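Local coordinates for homospermidine synthase (Legionella pneumophila subsp. pneumophila str. Philadelphia 1, PDB 2PH5), which probably catalyses NAD-dependent formation of the polyamine homospermidine and is seen here with bound NAD, at residues V141-T155 against W406-E420. Numbering follows the deposited sequence.
Sequences VLRLKDKTQKTALIT and WAIEHPDEGIVEPEE
A152 and I415 pair as neighbours in two short parallel strands, as do L153 and V416. A152 bonds twice to one neighbour: its N donates to G414 O and its O accepts V416 N, each at 2.9 Å. The ladder ends with I154 N to V416 O. Before it, T151 N reaches P411 O at 2.7 Å.

Side chains leave the ladder on two faces. On one, with CG anti to the backbone N (chi1 -168°), L153 brings its CD1 methyl to 3.4 Å from V416 CG2, close to the W406 ring. On the other, I415 CG1 touches both A152 CB and T148 OG1. Its CD1 methyl then meets V141 CG2 at 3.6 Å. I100 of helix 96-106 touches both V141 and I415.

These strands end the seven-stranded parallel sheet of the Rossmann-type NAD-binding domain. Strand 415-416 lies at its edge, so a part of the chain some 250 residues further on supplies the last strand. L153 bonds on its other side to Y110 and N112 of strand 109-112.

K145 bends over I415 O, and its NZ forms a salt bridge with E420 OE1 at 3.6 Å. E420 OE1 also takes E417 N at 2.7 Å, on the anti side of the carboxylate. The chain of E417 runs past I154 CD1 and L142 CD1 to a salt bridge with R138. Just before the ladder, K150 and D412 lie side by side in a weak salt bridge. N104 holds the backbone N of both Q149 and K150.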
loop_
_atom_site.group_PDB
_atom_site.type_symbol
_atom_site.label_atom_id
_atom_site.label_comp_id
_atom_site.label_asym_id
_atom_site.label_seq_id
_atom_site.Cartn_x
_atom_site.Cartn_y
_atom_site.Cartn_z
ATOM N N VAL A 141 -5.567 -36.708 0.923
ATOM C CA VAL A 141 -7.003 -36.934 0.903
ATOM C C VAL A 141 -7.488 -37.423 -0.451
ATOM O O VAL A 141 -8.503 -38.113 -0.553
ATOM C CB VAL A 141 -7.766 -35.650 1.291
ATOM C CG1 VAL A 141 -7.401 -34.522 0.350
ATOM C CG2 VAL A 141 -9.258 -35.911 1.265
ATOM N N LEU A 142 -6.749 -37.068 -1.490
ATOM C CA LEU A 142 -7.117 -37.466 -2.838
ATOM C C LEU A 142 -6.790 -38.943 -3.043
ATOM O O LEU A 142 -7.433 -39.626 -3.841
ATOM C CB LEU A 142 -6.364 -36.600 -3.851
ATOM C CG LEU A 142 -6.996 -36.405 -5.228
ATOM C CD1 LEU A 142 -8.366 -35.752 -5.084
ATOM C CD2 LEU A 142 -6.077 -35.550 -6.084
ATOM N N ARG A 143 -5.798 -39.440 -2.308
ATOM C CA ARG A 143 -5.412 -40.842 -2.418
ATOM C C ARG A 143 -6.429 -41.723 -1.689
ATOM O O ARG A 143 -6.092 -42.789 -1.174
ATOM C CB ARG A 143 -4.008 -41.064 -1.837
ATOM C CG ARG A 143 -3.927 -40.933 -0.326
ATOM C CD ARG A 143 -2.508 -41.132 0.200
ATOM N NE ARG A 143 -1.586 -40.104 -0.277
ATOM C CZ ARG A 143 -0.354 -39.925 0.192
ATOM N NH1 ARG A 143 0.111 -40.705 1.159
ATOM N NH2 ARG A 143 0.417 -38.968 -0.310
ATOM N N LEU A 144 -7.674 -41.262 -1.645
ATOM C CA LEU A 144 -8.748 -42.002 -0.998
ATOM C C LEU A 144 -9.965 -42.027 -1.910
ATOM O O LEU A 144 -11.076 -42.326 -1.473
ATOM C CB LEU A 144 -9.124 -41.349 0.329
ATOM C CG LEU A 144 -8.938 -42.209 1.576
ATOM C CD1 LEU A 144 -7.456 -42.411 1.869
ATOM C CD2 LEU A 144 -9.616 -41.525 2.734
ATOM N N LYS A 145 -9.740 -41.700 -3.180
ATOM C CA LYS A 145 -10.795 -41.671 -4.187
ATOM C C LYS A 145 -11.686 -42.909 -4.154
ATOM O O LYS A 145 -12.897 -42.800 -3.967
ATOM C CB LYS A 145 -10.186 -41.522 -5.584
ATOM C CG LYS A 145 -10.132 -40.093 -6.131
ATOM C CD LYS A 145 -11.529 -39.561 -6.470
ATOM C CE LYS A 145 -11.484 -38.381 -7.443
ATOM N NZ LYS A 145 -10.760 -37.184 -6.925
ATOM N N ASP A 146 -11.086 -44.082 -4.338
ATOM C CA ASP A 146 -11.839 -45.334 -4.344
ATOM C C ASP A 146 -11.801 -46.052 -2.992
ATOM O O ASP A 146 -11.442 -47.226 -2.911
ATOM C CB ASP A 146 -11.302 -46.255 -5.456
ATOM C CG ASP A 146 -12.093 -47.559 -5.590
ATOM O OD1 ASP A 146 -13.343 -47.505 -5.685
ATOM O OD2 ASP A 146 -11.461 -48.641 -5.614
ATOM N N LYS A 147 -12.164 -45.339 -1.930
ATOM C CA LYS A 147 -12.193 -45.918 -0.588
ATOM C C LYS A 147 -13.516 -45.606 0.108
ATOM O O LYS A 147 -14.041 -46.420 0.870
ATOM C CB LYS A 147 -11.027 -45.397 0.264
ATOM C CG LYS A 147 -9.731 -46.200 0.137
ATOM C CD LYS A 147 -9.139 -46.138 -1.260
ATOM C CE LYS A 147 -7.919 -47.042 -1.377
ATOM N NZ LYS A 147 -7.337 -47.030 -2.750
ATOM N N THR A 148 -14.049 -44.419 -0.158
ATOM C CA THR A 148 -15.313 -44.007 0.433
ATOM C C THR A 148 -16.392 -44.028 -0.639
ATOM O O THR A 148 -16.094 -43.939 -1.829
ATOM C CB THR A 148 -15.217 -42.596 1.022
ATOM O OG1 THR A 148 -14.797 -41.679 0.005
ATOM C CG2 THR A 148 -14.213 -42.573 2.162
ATOM N N GLN A 149 -17.643 -44.148 -0.207
ATOM C CA GLN A 149 -18.782 -44.197 -1.112
ATOM C C GLN A 149 -19.526 -42.866 -1.109
ATOM O O GLN A 149 -19.811 -42.294 -2.165
ATOM C CB GLN A 149 -19.725 -45.329 -0.682
ATOM C CG GLN A 149 -20.309 -46.164 -1.823
ATOM C CD GLN A 149 -21.707 -45.726 -2.242
ATOM O OE1 GLN A 149 -22.643 -45.729 -1.434
ATOM N NE2 GLN A 149 -21.856 -45.355 -3.509
ATOM N N LYS A 150 -19.832 -42.375 0.088
ATOM C CA LYS A 150 -20.550 -41.113 0.258
ATOM C C LYS A 150 -19.808 -39.919 -0.337
ATOM O O LYS A 150 -18.582 -39.839 -0.267
ATOM C CB LYS A 150 -20.842 -40.896 1.744
ATOM C CG LYS A 150 -22.057 -41.667 2.222
ATOM C CD LYS A 150 -23.283 -41.132 1.520
ATOM C CE LYS A 150 -24.516 -41.920 1.839
ATOM N NZ LYS A 150 -25.660 -41.328 1.099
ATOM N N THR A 151 -20.562 -38.997 -0.926
ATOM C CA THR A 151 -19.981 -37.820 -1.565
ATOM C C THR A 151 -19.346 -36.827 -0.593
ATOM O O THR A 151 -19.906 -36.504 0.455
ATOM C CB THR A 151 -21.036 -37.074 -2.415
ATOM O OG1 THR A 151 -21.517 -37.950 -3.437
ATOM C CG2 THR A 151 -20.437 -35.835 -3.064
ATOM N N ALA A 152 -18.163 -36.357 -0.958
ATOM C CA ALA A 152 -17.442 -35.393 -0.158
ATOM C C ALA A 152 -16.849 -34.371 -1.116
ATOM O O ALA A 152 -15.800 -34.615 -1.725
ATOM C CB ALA A 152 -16.335 -36.093 0.632
ATOM N N LEU A 153 -17.544 -33.247 -1.271
ATOM C CA LEU A 153 -17.118 -32.168 -2.161
ATOM C C LEU A 153 -16.077 -31.322 -1.443
ATOM O O LEU A 153 -16.366 -30.720 -0.412
ATOM C CB LEU A 153 -18.322 -31.291 -2.536
ATOM C CG LEU A 153 -18.137 -30.288 -3.685
ATOM C CD1 LEU A 153 -17.801 -31.041 -4.967
ATOM C CD2 LEU A 153 -19.406 -29.467 -3.870
ATOM N N ILE A 154 -14.869 -31.271 -1.987
ATOM C CA ILE A 154 -13.802 -30.511 -1.350
ATOM C C ILE A 154 -13.429 -29.210 -2.049
ATOM O O ILE A 154 -13.689 -29.029 -3.238
ATOM C CB ILE A 154 -12.535 -31.380 -1.199
ATOM C CG1 ILE A 154 -12.083 -31.883 -2.575
ATOM C CG2 ILE A 154 -12.827 -32.546 -0.269
ATOM C CD1 ILE A 154 -10.809 -32.723 -2.548
ATOM N N THR A 155 -12.815 -28.310 -1.284
ATOM C CA THR A 155 -12.374 -27.007 -1.771
ATOM C C THR A 155 -13.387 -26.383 -2.710
ATOM O O THR A 155 -13.037 -25.955 -3.810
ATOM C CB THR A 155 -11.024 -27.111 -2.511
ATOM O OG1 THR A 155 -11.136 -28.064 -3.573
ATOM C CG2 THR A 155 -9.914 -27.559 -1.553
ATOM N N TRP A 406 -25.833 -29.738 -4.801
ATOM C CA TRP A 406 -25.343 -30.712 -5.768
ATOM C C TRP A 406 -25.101 -32.055 -5.100
ATOM O O TRP A 406 -25.506 -33.098 -5.609
ATOM C CB TRP A 406 -24.034 -30.232 -6.407
ATOM C CG TRP A 406 -23.537 -31.149 -7.493
ATOM C CD1 TRP A 406 -23.943 -31.173 -8.805
ATOM C CD2 TRP A 406 -22.587 -32.214 -7.353
ATOM N NE1 TRP A 406 -23.305 -32.186 -9.479
ATOM C CE2 TRP A 406 -22.470 -32.841 -8.614
ATOM C CE3 TRP A 406 -21.827 -32.701 -6.284
ATOM C CZ2 TRP A 406 -21.621 -33.931 -8.836
ATOM C CZ3 TRP A 406 -20.978 -33.793 -6.506
ATOM C CH2 TRP A 406 -20.885 -34.392 -7.771
ATOM N N ALA A 407 -24.436 -32.021 -3.953
ATOM C CA ALA A 407 -24.120 -33.235 -3.226
ATOM C C ALA A 407 -25.370 -33.990 -2.781
ATOM O O ALA A 407 -25.396 -35.218 -2.819
ATOM C CB ALA A 407 -23.237 -32.904 -2.023
ATOM N N ILE A 408 -26.405 -33.269 -2.366
ATOM C CA ILE A 408 -27.632 -33.922 -1.927
ATOM C C ILE A 408 -28.253 -34.802 -3.020
ATOM O O ILE A 408 -28.717 -35.902 -2.738
ATOM C CB ILE A 408 -28.675 -32.885 -1.439
ATOM C CG1 ILE A 408 -28.154 -32.209 -0.171
ATOM C CG2 ILE A 408 -30.021 -33.561 -1.181
ATOM C CD1 ILE A 408 -29.028 -31.094 0.337
ATOM N N GLU A 409 -28.264 -34.337 -4.263
ATOM C CA GLU A 409 -28.845 -35.154 -5.312
ATOM C C GLU A 409 -27.809 -36.068 -5.980
ATOM O O GLU A 409 -28.090 -36.724 -6.983
ATOM C CB GLU A 409 -29.556 -34.280 -6.347
ATOM C CG GLU A 409 -28.669 -33.330 -7.106
ATOM C CD GLU A 409 -29.415 -32.637 -8.236
ATOM O OE1 GLU A 409 -30.329 -31.832 -7.943
ATOM O OE2 GLU A 409 -29.088 -32.904 -9.414
ATOM N N HIS A 410 -26.611 -36.099 -5.402
ATOM C CA HIS A 410 -25.507 -36.935 -5.862
ATOM C C HIS A 410 -24.749 -37.331 -4.595
ATOM O O HIS A 410 -23.557 -37.081 -4.475
ATOM C CB HIS A 410 -24.570 -36.154 -6.784
ATOM C CG HIS A 410 -25.237 -35.587 -7.997
ATOM N ND1 HIS A 410 -25.585 -34.257 -8.107
ATOM C CD2 HIS A 410 -25.615 -36.172 -9.158
ATOM C CE1 HIS A 410 -26.147 -34.048 -9.283
ATOM N NE2 HIS A 410 -26.178 -35.193 -9.941
ATOM N N PRO A 411 -25.439 -37.972 -3.636
ATOM C CA PRO A 411 -24.856 -38.399 -2.363
ATOM C C PRO A 411 -23.829 -39.519 -2.381
ATOM O O PRO A 411 -23.146 -39.744 -1.386
ATOM C CB PRO A 411 -26.087 -38.769 -1.543
ATOM C CG PRO A 411 -26.986 -39.360 -2.568
ATOM C CD PRO A 411 -26.854 -38.387 -3.723
ATOM N N ASP A 412 -23.708 -40.220 -3.499
ATOM C CA ASP A 412 -22.760 -41.326 -3.563
ATOM C C ASP A 412 -21.787 -41.162 -4.715
ATOM O O ASP A 412 -21.863 -41.870 -5.713
ATOM C CB ASP A 412 -23.539 -42.634 -3.675
ATOM C CG ASP A 412 -24.507 -42.820 -2.514
ATOM O OD1 ASP A 412 -24.041 -43.059 -1.379
ATOM O OD2 ASP A 412 -25.732 -42.711 -2.726
ATOM N N GLU A 413 -20.860 -40.221 -4.562
ATOM C CA GLU A 413 -19.877 -39.944 -5.599
ATOM C C GLU A 413 -18.456 -40.005 -5.063
ATOM O O GLU A 413 -17.487 -39.856 -5.811
ATOM C CB GLU A 413 -20.153 -38.568 -6.201
ATOM C CG GLU A 413 -21.554 -38.415 -6.783
ATOM C CD GLU A 413 -21.819 -39.363 -7.948
ATOM O OE1 GLU A 413 -21.088 -39.286 -8.959
ATOM O OE2 GLU A 413 -22.761 -40.180 -7.849
ATOM N N GLY A 414 -18.341 -40.239 -3.760
ATOM C CA GLY A 414 -17.033 -40.311 -3.141
ATOM C C GLY A 414 -16.403 -38.938 -3.046
ATOM O O GLY A 414 -17.082 -37.919 -3.155
ATOM N N ILE A 415 -15.098 -38.913 -2.833
ATOM C CA ILE A 415 -14.397 -37.658 -2.733
ATOM C C ILE A 415 -14.340 -37.002 -4.111
ATOM O O ILE A 415 -13.808 -37.579 -5.054
ATOM C CB ILE A 415 -12.975 -37.872 -2.191
ATOM C CG1 ILE A 415 -13.036 -38.245 -0.708
ATOM C CG2 ILE A 415 -12.159 -36.621 -2.375
ATOM C CD1 ILE A 415 -11.676 -38.211 -0.003
ATOM N N VAL A 416 -14.904 -35.805 -4.240
ATOM C CA VAL A 416 -14.888 -35.123 -5.528
ATOM C C VAL A 416 -14.390 -33.686 -5.437
ATOM O O VAL A 416 -14.561 -33.022 -4.417
ATOM C CB VAL A 416 -16.298 -35.135 -6.184
ATOM C CG1 VAL A 416 -16.762 -36.571 -6.394
ATOM C CG2 VAL A 416 -17.291 -34.396 -5.317
ATOM N N GLU A 417 -13.747 -33.217 -6.502
ATOM C CA GLU A 417 -13.244 -31.844 -6.552
ATOM C C GLU A 417 -14.124 -31.034 -7.488
ATOM O O GLU A 417 -14.749 -31.584 -8.389
ATOM C CB GLU A 417 -11.802 -31.820 -7.034
ATOM C CG GLU A 417 -10.855 -32.442 -6.041
ATOM C CD GLU A 417 -9.408 -32.324 -6.451
ATOM O OE1 GLU A 417 -9.049 -32.849 -7.530
ATOM O OE2 GLU A 417 -8.630 -31.702 -5.694
ATOM N N PRO A 418 -14.179 -29.709 -7.291
ATOM C CA PRO A 418 -15.019 -28.881 -8.157
ATOM C C PRO A 418 -14.836 -29.104 -9.660
ATOM O O PRO A 418 -15.783 -28.927 -10.424
ATOM C CB PRO A 418 -14.691 -27.457 -7.701
ATOM C CG PRO A 418 -13.316 -27.577 -7.114
ATOM C CD PRO A 418 -13.381 -28.875 -6.375
ATOM N N GLU A 419 -13.639 -29.512 -10.085
ATOM C CA GLU A 419 -13.390 -29.764 -11.506
ATOM C C GLU A 419 -14.238 -30.908 -12.057
ATOM O O GLU A 419 -14.523 -30.958 -13.256
ATOM C CB GLU A 419 -11.912 -30.076 -11.764
ATOM C CG GLU A 419 -10.995 -28.867 -11.657
ATOM C CD GLU A 419 -10.536 -28.606 -10.238
ATOM O OE1 GLU A 419 -11.320 -28.861 -9.298
ATOM O OE2 GLU A 419 -9.392 -28.138 -10.070
ATOM N N GLU A 420 -14.633 -31.821 -11.179
ATOM C CA GLU A 420 -15.446 -32.961 -11.565
ATOM C C GLU A 420 -16.950 -32.669 -11.517
ATOM O O GLU A 420 -17.769 -33.570 -11.727
ATOM C CB GLU A 420 -15.140 -34.143 -10.655
ATOM C CG GLU A 420 -13.725 -34.665 -10.761
ATOM C CD GLU A 420 -13.348 -35.524 -9.569
ATOM O OE1 GLU A 420 -13.038 -34.950 -8.502
ATOM O OE2 GLU A 420 -13.378 -36.770 -9.691
#